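Local coordinates for protein Fc fragment of IgE receptor II (Bos taurus, PDB 6PWS) that binds mannose-type sugars through a calcium-dependent C-type lectin domain and, as CD23, probably also serves as a receptor for IgE, at residues 76-81 with 89-94. Residues are numbered along the deposited sequence; the frame is centred on the assembly and turned at random.
Sequences GEFIWM and SNWQPG
Phe78 and Trp91 meet as an edge-to-face aromatic pair, the edge of Trp91 toward the face of Phe78, in the long-loop region of this C-type lectin fold, the part that carries the calcium and sugar sites. Trp91 comes in with the six-membered end of its indole, and its CH2 stands over one face of the Phe78 ring, offset toward the rim. The planes are turned 62° to each other and the ring centroids lie 5.4 Å apart. Phe78 points from its backbone at the other segment, and Trp91 brings the end of its indole across to it. With CG of Phe78 anti to its carbonyl carbon (chi1 -73°), the ring reaches out toward Trp91. The backbones stay far apart: the nearest alpha carbons, CA of Phe78 and CA of Ser89, are 11.2 Å from each other. The close packing is therefore confined to two rings. Val106 of strand 105-108 touches both of them, and Trp114 meets the indole edge-to-face. Beyond the rings the contact is loose: only 77 Å² is buried, both sides summed, nearly all of it by the two rings, themselves partly exposed. Phe78 also packs on Asp71, a ligand of one calcium ion, placing the pair beside the metal site. The closest approach across the two segments is Phe78 CZ to Trp91 CH2, at 4.2 Å.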
# COMPACT_ATOMS: atom_id res chain seq x y z
N GLY A 76 -7.73 1.82 -15.35
CA GLY A 76 -8.81 2.46 -14.64
C GLY A 76 -9.59 1.57 -13.69
O GLY A 76 -10.48 2.09 -12.99
N GLU A 77 -9.34 0.26 -13.69
CA GLU A 77 -9.99 -0.68 -12.78
C GLU A 77 -8.97 -1.05 -11.71
O GLU A 77 -8.09 -1.87 -11.94
CB GLU A 77 -10.51 -1.90 -13.53
CG GLU A 77 -11.66 -1.59 -14.47
CD GLU A 77 -12.39 -2.82 -15.01
OE1 GLU A 77 -12.02 -3.96 -14.65
OE2 GLU A 77 -13.33 -2.64 -15.80
N PHE A 78 -9.09 -0.42 -10.54
CA PHE A 78 -8.17 -0.69 -9.46
C PHE A 78 -8.60 -1.93 -8.68
O PHE A 78 -9.79 -2.20 -8.52
CB PHE A 78 -7.99 0.54 -8.56
CG PHE A 78 -7.18 1.61 -9.23
CD1 PHE A 78 -7.79 2.59 -10.01
CD2 PHE A 78 -5.79 1.57 -9.18
CE1 PHE A 78 -7.03 3.51 -10.69
CE2 PHE A 78 -5.03 2.49 -9.86
CZ PHE A 78 -5.65 3.47 -10.62
N ILE A 79 -7.61 -2.70 -8.24
CA ILE A 79 -7.81 -3.94 -7.49
C ILE A 79 -6.91 -3.89 -6.26
O ILE A 79 -5.72 -3.58 -6.38
CB ILE A 79 -7.45 -5.18 -8.34
CG1 ILE A 79 -8.15 -5.18 -9.69
CG2 ILE A 79 -7.77 -6.46 -7.58
CD1 ILE A 79 -7.76 -6.35 -10.59
N TRP A 80 -7.48 -4.21 -5.10
CA TRP A 80 -6.72 -4.35 -3.87
C TRP A 80 -6.07 -5.73 -3.77
O TRP A 80 -6.63 -6.74 -4.22
CB TRP A 80 -7.63 -4.21 -2.64
CG TRP A 80 -8.06 -2.81 -2.33
CD1 TRP A 80 -9.33 -2.30 -2.39
CD2 TRP A 80 -7.21 -1.75 -1.88
NE1 TRP A 80 -9.32 -0.97 -2.02
CE2 TRP A 80 -8.03 -0.61 -1.70
CE3 TRP A 80 -5.84 -1.64 -1.63
CZ2 TRP A 80 -7.51 0.62 -1.28
CZ3 TRP A 80 -5.33 -0.41 -1.21
CH2 TRP A 80 -6.16 0.70 -1.05
N MET A 81 -4.93 -5.79 -3.07
CA MET A 81 -4.30 -7.07 -2.73
C MET A 81 -5.25 -7.99 -1.96
O MET A 81 -5.18 -9.21 -2.13
CB MET A 81 -3.02 -6.82 -1.92
CG MET A 81 -1.73 -7.14 -2.63
SD MET A 81 -1.46 -6.16 -4.12
CE MET A 81 -0.08 -7.10 -4.79
N SER A 89 -11.32 5.80 -0.26
CA SER A 89 -10.19 6.34 -1.00
C SER A 89 -9.54 7.52 -0.27
O SER A 89 -10.17 8.23 0.51
CB SER A 89 -10.56 6.76 -2.42
OG SER A 89 -11.57 7.77 -2.42
N ASN A 90 -8.27 7.74 -0.60
CA ASN A 90 -7.50 8.87 -0.09
C ASN A 90 -6.64 9.48 -1.19
O ASN A 90 -5.48 9.83 -0.96
CB ASN A 90 -6.64 8.45 1.11
CG ASN A 90 -6.12 9.63 1.89
OD1 ASN A 90 -6.85 10.61 2.10
ND2 ASN A 90 -4.87 9.55 2.35
N TRP A 91 -7.20 9.63 -2.39
CA TRP A 91 -6.43 10.16 -3.51
C TRP A 91 -5.98 11.60 -3.27
O TRP A 91 -6.78 12.46 -2.89
CB TRP A 91 -7.29 10.14 -4.78
CG TRP A 91 -7.66 8.77 -5.26
CD1 TRP A 91 -8.91 8.23 -5.30
CD2 TRP A 91 -6.77 7.78 -5.80
NE1 TRP A 91 -8.86 6.96 -5.82
CE2 TRP A 91 -7.56 6.66 -6.13
CE3 TRP A 91 -5.39 7.75 -6.07
CZ2 TRP A 91 -7.02 5.52 -6.74
CZ3 TRP A 91 -4.85 6.61 -6.66
CH2 TRP A 91 -5.67 5.51 -6.98
N GLN A 92 -4.72 11.87 -3.56
CA GLN A 92 -4.29 13.25 -3.74
C GLN A 92 -5.18 13.91 -4.79
O GLN A 92 -5.50 13.27 -5.80
CB GLN A 92 -2.83 13.24 -4.23
CG GLN A 92 -2.23 14.61 -4.58
CD GLN A 92 -1.97 15.48 -3.37
OE1 GLN A 92 -2.08 15.05 -2.24
NE2 GLN A 92 -1.65 16.73 -3.61
N PRO A 93 -5.61 15.16 -4.60
CA PRO A 93 -6.43 15.81 -5.63
C PRO A 93 -5.83 15.69 -7.03
O PRO A 93 -4.65 15.97 -7.24
CB PRO A 93 -6.51 17.25 -5.14
CG PRO A 93 -6.51 17.10 -3.64
CD PRO A 93 -5.50 15.98 -3.39
N GLY A 94 -6.66 15.27 -7.98
CA GLY A 94 -6.24 15.10 -9.36
C GLY A 94 -5.74 13.71 -9.69
O GLY A 94 -5.57 13.40 -10.88